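Local coordinates for protein glycerol trinitrate reductase (Agrobacterium tumefaciens, PDB 5EPD) that probably reduces glycerol trinitrate with an FMN cofactor, as an old yellow enzyme on a TIM-barrel scaffold, captured here without its flavin, at residues 92-97 and 101-106; 269-274 and 280-285. All coordinates share one frame; numbering follows the deposited sequence.

Both contacts belong to one eight-stranded parallel barrel, on opposite sides of the chain's centre: their own centres lie 27 Å apart, and their nearest atoms are about 14 Å from each other. Contact 1 (92-97 with 101-106) settles the loop that follows strand 73-80 onto the helix it leads into, its centre about 16 Å from the centre of the chain and partly at the surface. Contact 2 (269-274 with 280-285) is buried, its centre about 14 Å from that of the chain, and joins helix 263-276 to strand 281-284. The first combines three direct hydrogen bonds with apolar packing; the second is apolar alone. The structure is flavin-free, and no bound FMN gives a distance to the active site.

Contact 1 of 2, residues 92-97 and 101-106; sequences PGIYTQ and DGWKKV
With chi1 at -78°, the indole of W103 leaves helix 97-112 with CG anti to the carbonyl carbon, reaching back to residues 92-94, while Q97 extends CG anti to its backbone N and then bends at chi2, bringing its amide to D101. The two form separate grips within one loop-to-helix connection of the TIM barrel, between strand 73-80 and helix 97-112. At the buried grip, W103 NE1 donates to G93 O over 2.8 Å; the N-H...O angle is 161°, and the oxygen lies practically in the indole plane. P92 CG rests 3.6 Å from W103 CZ2, and I94 CD1 is 3.8 Å from W103 CD1, so apolar groups flank the polar bond near both rings of the indole. F190 adds an edge-to-face ring contact with W103, and T79 of strand 73-80 touches P92, I94 and W103.

The outer grip is at the start of the helix, just after the N-cap T96. D101 N donates to Q97 O at 2.9 Å, a regular i to i+4 bond. The side chains repeat the pairing: Q97 NE2 reaches the syn side of D101 OD1 at 2.9 Å, but the bond is bent (136°) and the donor stands out of the carboxylate plane. K104 NZ forms a salt bridge with D101 OD1, its hydrogen bond weak at 3.4 Å. A water accepts a weak bond from Q97 NE2 and donates to D101 OD2 at 2.9 Å, bridging the two side chains.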
ATOM      1  N   PRO A  92      -5.364  -5.966  -9.271  1.00 28.43           N
ATOM      2  CA  PRO A  92      -4.587  -7.167  -9.611  1.00 28.79           C
ATOM      3  C   PRO A  92      -4.267  -8.064  -8.453  1.00 27.27           C
ATOM      4  O   PRO A  92      -4.322  -7.639  -7.307  1.00 26.54           O
ATOM      5  CB  PRO A  92      -3.266  -6.590 -10.169  1.00 29.76           C
ATOM      6  CG  PRO A  92      -3.124  -5.269  -9.486  1.00 30.37           C
ATOM      7  CD  PRO A  92      -4.544  -4.735  -9.363  1.00 30.77           C
ATOM      8  N   GLY A  93      -3.844  -9.282  -8.775  1.00 28.79           N
ATOM      9  CA  GLY A  93      -3.496 -10.275  -7.755  1.00 28.98           C
ATOM     10  C   GLY A  93      -2.031 -10.626  -7.740  1.00 29.48           C
ATOM     11  O   GLY A  93      -1.233 -10.149  -8.560  1.00 27.99           O
ATOM     12  N   ILE A  94      -1.660 -11.443  -6.769  1.00 30.92           N
ATOM     13  CA  ILE A  94      -0.296 -11.942  -6.705  1.00 33.11           C
ATOM     14  C   ILE A  94      -0.342 -13.377  -6.191  1.00 34.36           C
ATOM     15  O   ILE A  94       0.547 -13.813  -5.481  1.00 40.28           O
ATOM     16  CB  ILE A  94       0.609 -10.997  -5.865  1.00 33.41           C
ATOM     17  CG1 ILE A  94       2.082 -11.429  -5.883  1.00 32.57           C
ATOM     18  CG2 ILE A  94       0.106 -10.896  -4.433  1.00 35.21           C
ATOM     19  CD1 ILE A  94       2.619 -11.650  -7.283  1.00 33.73           C
ATOM     20  N   TYR A  95      -1.383 -14.118  -6.563  1.00 36.23           N
ATOM     21  CA  TYR A  95      -1.559 -15.473  -6.044  1.00 37.69           C
ATOM     22  C   TYR A  95      -1.552 -16.574  -7.098  1.00 39.90           C
ATOM     23  O   TYR A  95      -1.376 -17.730  -6.728  1.00 44.57           O
ATOM     24  CB  TYR A  95      -2.827 -15.573  -5.178  1.00 37.87           C
ATOM     25  CG  TYR A  95      -4.154 -15.144  -5.840  1.00 36.21           C
ATOM     26  CD1 TYR A  95      -4.613 -13.841  -5.735  1.00 34.54           C
ATOM     27  CD2 TYR A  95      -4.948 -16.060  -6.523  1.00 35.77           C
ATOM     28  CE1 TYR A  95      -5.808 -13.449  -6.306  1.00 34.65           C
ATOM     29  CE2 TYR A  95      -6.148 -15.678  -7.094  1.00 34.99           C
ATOM     30  CZ  TYR A  95      -6.574 -14.366  -6.979  1.00 34.91           C
ATOM     31  OH  TYR A  95      -7.761 -13.970  -7.545  1.00 30.88           O
ATOM     32  N   THR A  96      -1.759 -16.236  -8.376  1.00 40.78           N
ATOM     33  CA  THR A  96      -1.684 -17.220  -9.468  1.00 39.82           C
ATOM     34  C   THR A  96      -0.466 -16.937 -10.356  1.00 40.93           C
ATOM     35  O   THR A  96      -0.014 -15.791 -10.440  1.00 43.48           O
ATOM     36  CB  THR A  96      -2.932 -17.202 -10.366  1.00 37.73           C
ATOM     37  OG1 THR A  96      -2.960 -15.987 -11.122  1.00 37.56           O
ATOM     38  CG2 THR A  96      -4.194 -17.344  -9.561  1.00 36.17           C
ATOM     39  N   GLN A  97       0.052 -17.978 -11.019  1.00 39.20           N
ATOM     40  CA  GLN A  97       1.173 -17.828 -11.964  1.00 38.31           C
ATOM     41  C   GLN A  97       0.921 -16.802 -13.068  1.00 36.97           C
ATOM     42  O   GLN A  97       1.845 -16.054 -13.413  1.00 37.11           O
ATOM     43  CB  GLN A  97       1.536 -19.161 -12.636  1.00 39.16           C
ATOM     44  CG  GLN A  97       2.907 -19.151 -13.308  1.00 39.67           C
ATOM     45  CD  GLN A  97       4.066 -18.929 -12.316  1.00 41.64           C
ATOM     46  OE1 GLN A  97       4.018 -19.378 -11.175  1.00 42.15           O
ATOM     47  NE2 GLN A  97       5.111 -18.231 -12.758  1.00 44.36           N
ATOM     48  N   ASP A 101       3.439 -13.705 -13.777  1.00 38.79           N
ATOM     49  CA  ASP A 101       4.036 -13.503 -15.097  1.00 38.16           C
ATOM     50  C   ASP A 101       3.676 -12.145 -15.691  1.00 38.48           C
ATOM     51  O   ASP A 101       4.539 -11.500 -16.300  1.00 39.98           O
ATOM     52  CB  ASP A 101       3.705 -14.661 -16.044  1.00 37.18           C
ATOM     53  CG  ASP A 101       4.283 -15.983 -15.556  1.00 37.64           C
ATOM     54  OD1 ASP A 101       5.079 -15.999 -14.580  1.00 37.05           O
ATOM     55  OD2 ASP A 101       3.917 -17.017 -16.136  1.00 41.52           O
ATOM     56  N   GLY A 102       2.438 -11.694 -15.485  1.00 37.36           N
ATOM     57  CA  GLY A 102       2.079 -10.302 -15.780  1.00 39.96           C
ATOM     58  C   GLY A 102       2.957  -9.264 -15.047  1.00 41.77           C
ATOM     59  O   GLY A 102       3.374  -8.242 -15.635  1.00 38.92           O
ATOM     60  N   TRP A 103       3.239  -9.523 -13.770  1.00 40.59           N
ATOM     61  CA  TRP A 103       4.048  -8.611 -12.961  1.00 41.65           C
ATOM     62  C   TRP A 103       5.510  -8.569 -13.380  1.00 44.97           C
ATOM     63  O   TRP A 103       6.198  -7.562 -13.121  1.00 45.71           O
ATOM     64  CB  TRP A 103       3.995  -8.985 -11.473  1.00 40.34           C
ATOM     65  CG  TRP A 103       2.748  -8.567 -10.790  1.00 38.67           C
ATOM     66  CD1 TRP A 103       1.784  -9.378 -10.264  1.00 37.93           C
ATOM     67  CD2 TRP A 103       2.325  -7.221 -10.543  1.00 37.05           C
ATOM     68  NE1 TRP A 103       0.784  -8.619  -9.702  1.00 37.46           N
ATOM     69  CE2 TRP A 103       1.086  -7.293  -9.863  1.00 36.23           C
ATOM     70  CE3 TRP A 103       2.874  -5.962 -10.825  1.00 34.84           C
ATOM     71  CZ2 TRP A 103       0.382  -6.154  -9.466  1.00 34.50           C
ATOM     72  CZ3 TRP A 103       2.168  -4.827 -10.431  1.00 34.61           C
ATOM     73  CH2 TRP A 103       0.932  -4.938  -9.757  1.00 33.95           C
ATOM     74  N   LYS A 104       6.000  -9.662 -13.974  1.00 45.44           N
ATOM     75  CA  LYS A 104       7.413  -9.728 -14.389  1.00 46.45           C
ATOM     76  C   LYS A 104       7.710  -8.689 -15.446  1.00 44.49           C
ATOM     77  O   LYS A 104       8.753  -8.044 -15.415  1.00 44.11           O
ATOM     78  CB  LYS A 104       7.788 -11.106 -14.915  1.00 46.98           C
ATOM     79  CG  LYS A 104       8.103 -12.123 -13.841  1.00 47.33           C
ATOM     80  CD  LYS A 104       8.221 -13.493 -14.479  1.00 49.52           C
ATOM     81  CE  LYS A 104       8.762 -14.528 -13.519  1.00 51.94           C
ATOM     82  NZ  LYS A 104       8.444 -15.892 -14.021  1.00 55.26           N
ATOM     83  N   LYS A 105       6.780  -8.529 -16.374  1.00 42.03           N
ATOM     84  CA  LYS A 105       6.918  -7.523 -17.395  1.00 43.51           C
ATOM     85  C   LYS A 105       6.991  -6.111 -16.792  1.00 43.74           C
ATOM     86  O   LYS A 105       7.719  -5.248 -17.291  1.00 48.44           O
ATOM     87  CB  LYS A 105       5.747  -7.614 -18.348  1.00 45.11           C
ATOM     88  CG  LYS A 105       5.608  -8.949 -19.058  1.00 49.09           C
ATOM     89  CD  LYS A 105       4.809  -8.730 -20.339  1.00 55.60           C
ATOM     90  CE  LYS A 105       4.651  -9.989 -21.167  1.00 58.84           C
ATOM     91  NZ  LYS A 105       3.483 -10.760 -20.670  1.00 60.51           N
ATOM     92  N   VAL A 106       6.231  -5.877 -15.722  1.00 41.75           N
ATOM     93  CA  VAL A 106       6.177  -4.562 -15.061  1.00 38.33           C
ATOM     94  C   VAL A 106       7.459  -4.302 -14.278  1.00 36.53           C
ATOM     95  O   VAL A 106       8.039  -3.235 -14.405  1.00 38.37           O
ATOM     96  CB  VAL A 106       4.954  -4.454 -14.123  1.00 37.79           C
ATOM     97  CG1 VAL A 106       4.916  -3.103 -13.411  1.00 37.32           C
ATOM     98  CG2 VAL A 106       3.670  -4.688 -14.913  1.00 37.66           C
TER
HETATM   99  O   HOH W   1       6.110 -18.883 -15.538  1.00 40.60           O

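Contact 2 of 2, residues 269-274 and 280-285; sequences YIVDKL and AYIHVV
I282 on strand 281-284 meets V271 and L274 of helix 263-276, a helix-on-strand contact inside the beta-alpha-beta unit formed by strand 245-249, helix 263-276 and strand 281-284 of the TIM barrel. Along the strand segment, Y281 comes first and takes no part in the helix contact; its hydroxyl is instead hydrogen-bonded to E194. I282 follows, with its side chain directed at the helix. A chi1 of 57° puts CG1 between the backbone N and the carbonyl carbon and leaves CG2 anti to that carbon, so the two branches part toward different helix residues. The CD1 end of the CG1 branch is 4.1 Å from V271 CG1, and V271 CG2 is equally near, which means that the ethyl end faces both methyls of the valine. These two side chains cross at about a right angle. The other branch, CG2, lies 4.0 Å from L274 CD1, where the side chains meet at a slant. H283 makes no contact with this helix segment, and its ND1 is hydrogen-bonded to E194, the same partner as Y281. V284 next touches Y311 of the neighbouring strand 310-313.

V271 and L274 are three residues apart on the helix, which places them about one turn apart, facing I282. I247 of strand 245-249 touches both I282 and L274, extending the apolar layer to the strand that begins the unit. With all three residues buried and only aliphatic carbons meeting at van der Waals range, the pairing is hydrophobic and dispersive, without a directional bond between these side chains.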
ATOM      1  N   TYR A 269       3.064   0.544  20.619  1.00 29.28           N
ATOM      2  CA  TYR A 269       3.239  -0.907  20.772  1.00 31.65           C
ATOM      3  C   TYR A 269       3.632  -1.599  19.458  1.00 31.42           C
ATOM      4  O   TYR A 269       4.668  -2.286  19.380  1.00 31.55           O
ATOM      5  CB  TYR A 269       1.965  -1.572  21.328  1.00 32.93           C
ATOM      6  CG  TYR A 269       2.154  -3.073  21.468  1.00 36.02           C
ATOM      7  CD1 TYR A 269       2.889  -3.593  22.532  1.00 36.25           C
ATOM      8  CD2 TYR A 269       1.654  -3.971  20.508  1.00 37.03           C
ATOM      9  CE1 TYR A 269       3.099  -4.962  22.669  1.00 37.75           C
ATOM     10  CE2 TYR A 269       1.860  -5.349  20.636  1.00 37.26           C
ATOM     11  CZ  TYR A 269       2.584  -5.844  21.724  1.00 38.70           C
ATOM     12  OH  TYR A 269       2.811  -7.205  21.904  1.00 34.98           O
ATOM     13  N   ILE A 270       2.784  -1.407  18.438  1.00 32.84           N
ATOM     14  CA  ILE A 270       3.001  -1.976  17.097  1.00 30.99           C
ATOM     15  C   ILE A 270       4.368  -1.593  16.526  1.00 30.39           C
ATOM     16  O   ILE A 270       5.075  -2.450  15.994  1.00 30.64           O
ATOM     17  CB  ILE A 270       1.859  -1.591  16.109  1.00 28.99           C
ATOM     18  CG1 ILE A 270       0.627  -2.464  16.382  1.00 27.82           C
ATOM     19  CG2 ILE A 270       2.287  -1.782  14.646  1.00 28.54           C
ATOM     20  CD1 ILE A 270      -0.692  -1.809  16.024  1.00 28.40           C
ATOM     21  N   VAL A 271       4.754  -0.326  16.628  1.00 29.81           N
ATOM     22  CA  VAL A 271       6.072   0.079  16.070  1.00 31.59           C
ATOM     23  C   VAL A 271       7.242  -0.484  16.889  1.00 32.17           C
ATOM     24  O   VAL A 271       8.233  -0.889  16.306  1.00 33.37           O
ATOM     25  CB  VAL A 271       6.191   1.609  15.827  1.00 31.41           C
ATOM     26  CG1 VAL A 271       7.629   2.026  15.481  1.00 31.30           C
ATOM     27  CG2 VAL A 271       5.246   2.029  14.699  1.00 30.96           C
ATOM     28  N   ASP A 272       7.116  -0.549  18.212  1.00 34.44           N
ATOM     29  CA  ASP A 272       8.112  -1.268  19.034  1.00 38.29           C
ATOM     30  C   ASP A 272       8.325  -2.690  18.513  1.00 36.86           C
ATOM     31  O   ASP A 272       9.445  -3.141  18.296  1.00 34.95           O
ATOM     32  CB  ASP A 272       7.652  -1.375  20.501  1.00 40.54           C
ATOM     33  CG  ASP A 272       7.770  -0.068  21.264  1.00 42.79           C
ATOM     34  OD1 ASP A 272       8.633   0.773  20.899  1.00 39.20           O
ATOM     35  OD2 ASP A 272       6.985   0.104  22.238  1.00 41.94           O
ATOM     36  N   LYS A 273       7.223  -3.400  18.345  1.00 38.52           N
ATOM     37  CA  LYS A 273       7.273  -4.767  17.860  1.00 40.35           C
ATOM     38  C   LYS A 273       7.778  -4.883  16.410  1.00 39.16           C
ATOM     39  O   LYS A 273       8.494  -5.834  16.062  1.00 37.13           O
ATOM     40  CB  LYS A 273       5.890  -5.380  18.009  1.00 43.58           C
ATOM     41  CG  LYS A 273       5.559  -5.679  19.462  1.00 47.97           C
ATOM     42  CD  LYS A 273       6.241  -6.975  19.890  1.00 51.95           C
ATOM     43  CE  LYS A 273       5.854  -7.403  21.294  1.00 55.17           C
ATOM     44  NZ  LYS A 273       6.890  -7.039  22.298  1.00 55.28           N
ATOM     45  N   LEU A 274       7.401  -3.924  15.566  1.00 37.65           N
ATOM     46  CA  LEU A 274       7.888  -3.915  14.186  1.00 38.83           C
ATOM     47  C   LEU A 274       9.380  -3.707  14.186  1.00 36.83           C
ATOM     48  O   LEU A 274      10.087  -4.415  13.480  1.00 36.08           O
ATOM     49  CB  LEU A 274       7.218  -2.832  13.339  1.00 39.52           C
ATOM     50  CG  LEU A 274       5.778  -3.129  12.958  1.00 39.38           C
ATOM     51  CD1 LEU A 274       5.112  -1.830  12.502  1.00 41.58           C
ATOM     52  CD2 LEU A 274       5.711  -4.226  11.897  1.00 40.26           C
ATOM     53  N   ALA A 280      12.905  -3.441   7.198  1.00 37.34           N
ATOM     54  CA  ALA A 280      13.520  -2.324   6.478  1.00 36.13           C
ATOM     55  C   ALA A 280      12.837  -0.958   6.709  1.00 36.18           C
ATOM     56  O   ALA A 280      13.525   0.050   6.813  1.00 35.41           O
ATOM     57  CB  ALA A 280      13.560  -2.632   4.985  1.00 35.63           C
ATOM     58  N   TYR A 281      11.504  -0.907   6.774  1.00 35.21           N
ATOM     59  CA  TYR A 281      10.844   0.389   6.899  1.00 34.61           C
ATOM     60  C   TYR A 281       9.397   0.354   7.351  1.00 33.99           C
ATOM     61  O   TYR A 281       8.681  -0.621   7.130  1.00 32.95           O
ATOM     62  CB  TYR A 281      10.929   1.156   5.567  1.00 34.11           C
ATOM     63  CG  TYR A 281       9.980   0.707   4.470  1.00 33.42           C
ATOM     64  CD1 TYR A 281       8.639   1.066   4.490  1.00 33.27           C
ATOM     65  CD2 TYR A 281      10.442  -0.039   3.385  1.00 34.88           C
ATOM     66  CE1 TYR A 281       7.777   0.680   3.467  1.00 36.11           C
ATOM     67  CE2 TYR A 281       9.594  -0.414   2.343  1.00 34.38           C
ATOM     68  CZ  TYR A 281       8.263  -0.054   2.390  1.00 34.11           C
ATOM     69  OH  TYR A 281       7.414  -0.428   1.378  1.00 31.59           O
ATOM     70  N   ILE A 282       8.982   1.458   7.974  1.00 33.47           N
ATOM     71  CA  ILE A 282       7.574   1.747   8.171  1.00 33.36           C
ATOM     72  C   ILE A 282       7.189   2.926   7.278  1.00 31.52           C
ATOM     73  O   ILE A 282       7.984   3.830   7.019  1.00 27.54           O
ATOM     74  CB  ILE A 282       7.193   2.018   9.657  1.00 35.82           C
ATOM     75  CG1 ILE A 282       8.006   3.176  10.258  1.00 36.65           C
ATOM     76  CG2 ILE A 282       7.351   0.741  10.488  1.00 37.82           C
ATOM     77  CD1 ILE A 282       7.569   3.563  11.652  1.00 38.36           C
ATOM     78  N   HIS A 283       5.950   2.881   6.805  1.00 32.31           N
ATOM     79  CA  HIS A 283       5.385   3.885   5.907  1.00 31.41           C
ATOM     80  C   HIS A 283       4.129   4.429   6.610  1.00 31.27           C
ATOM     81  O   HIS A 283       3.115   3.731   6.759  1.00 30.83           O
ATOM     82  CB  HIS A 283       5.046   3.204   4.568  1.00 31.21           C
ATOM     83  CG  HIS A 283       4.535   4.125   3.506  1.00 30.90           C
ATOM     84  ND1 HIS A 283       4.458   3.741   2.184  1.00 30.99           N
ATOM     85  CD2 HIS A 283       4.090   5.406   3.554  1.00 31.12           C
ATOM     86  CE1 HIS A 283       3.985   4.744   1.463  1.00 32.40           C
ATOM     87  NE2 HIS A 283       3.750   5.764   2.271  1.00 33.08           N
ATOM     88  N   VAL A 284       4.192   5.674   7.044  1.00 30.16           N
ATOM     89  CA  VAL A 284       3.160   6.193   7.919  1.00 32.81           C
ATOM     90  C   VAL A 284       2.350   7.261   7.191  1.00 32.57           C
ATOM     91  O   VAL A 284       2.903   8.270   6.721  1.00 32.06           O
ATOM     92  CB  VAL A 284       3.749   6.739   9.255  1.00 34.62           C
ATOM     93  CG1 VAL A 284       2.639   7.239  10.181  1.00 34.78           C
ATOM     94  CG2 VAL A 284       4.584   5.656   9.952  1.00 35.31           C
ATOM     95  N   VAL A 285       1.043   6.999   7.101  1.00 32.30           N
ATOM     96  CA  VAL A 285       0.063   7.945   6.612  1.00 33.49           C
ATOM     97  C   VAL A 285      -0.247   8.852   7.818  1.00 38.43           C
ATOM     98  O   VAL A 285      -0.815   8.381   8.816  1.00 39.59           O
ATOM     99  CB  VAL A 285      -1.210   7.207   6.145  1.00 31.41           C
ATOM    100  CG1 VAL A 285      -2.271   8.205   5.730  1.00 31.23           C
ATOM    101  CG2 VAL A 285      -0.896   6.225   5.009  1.00 29.76           C
TER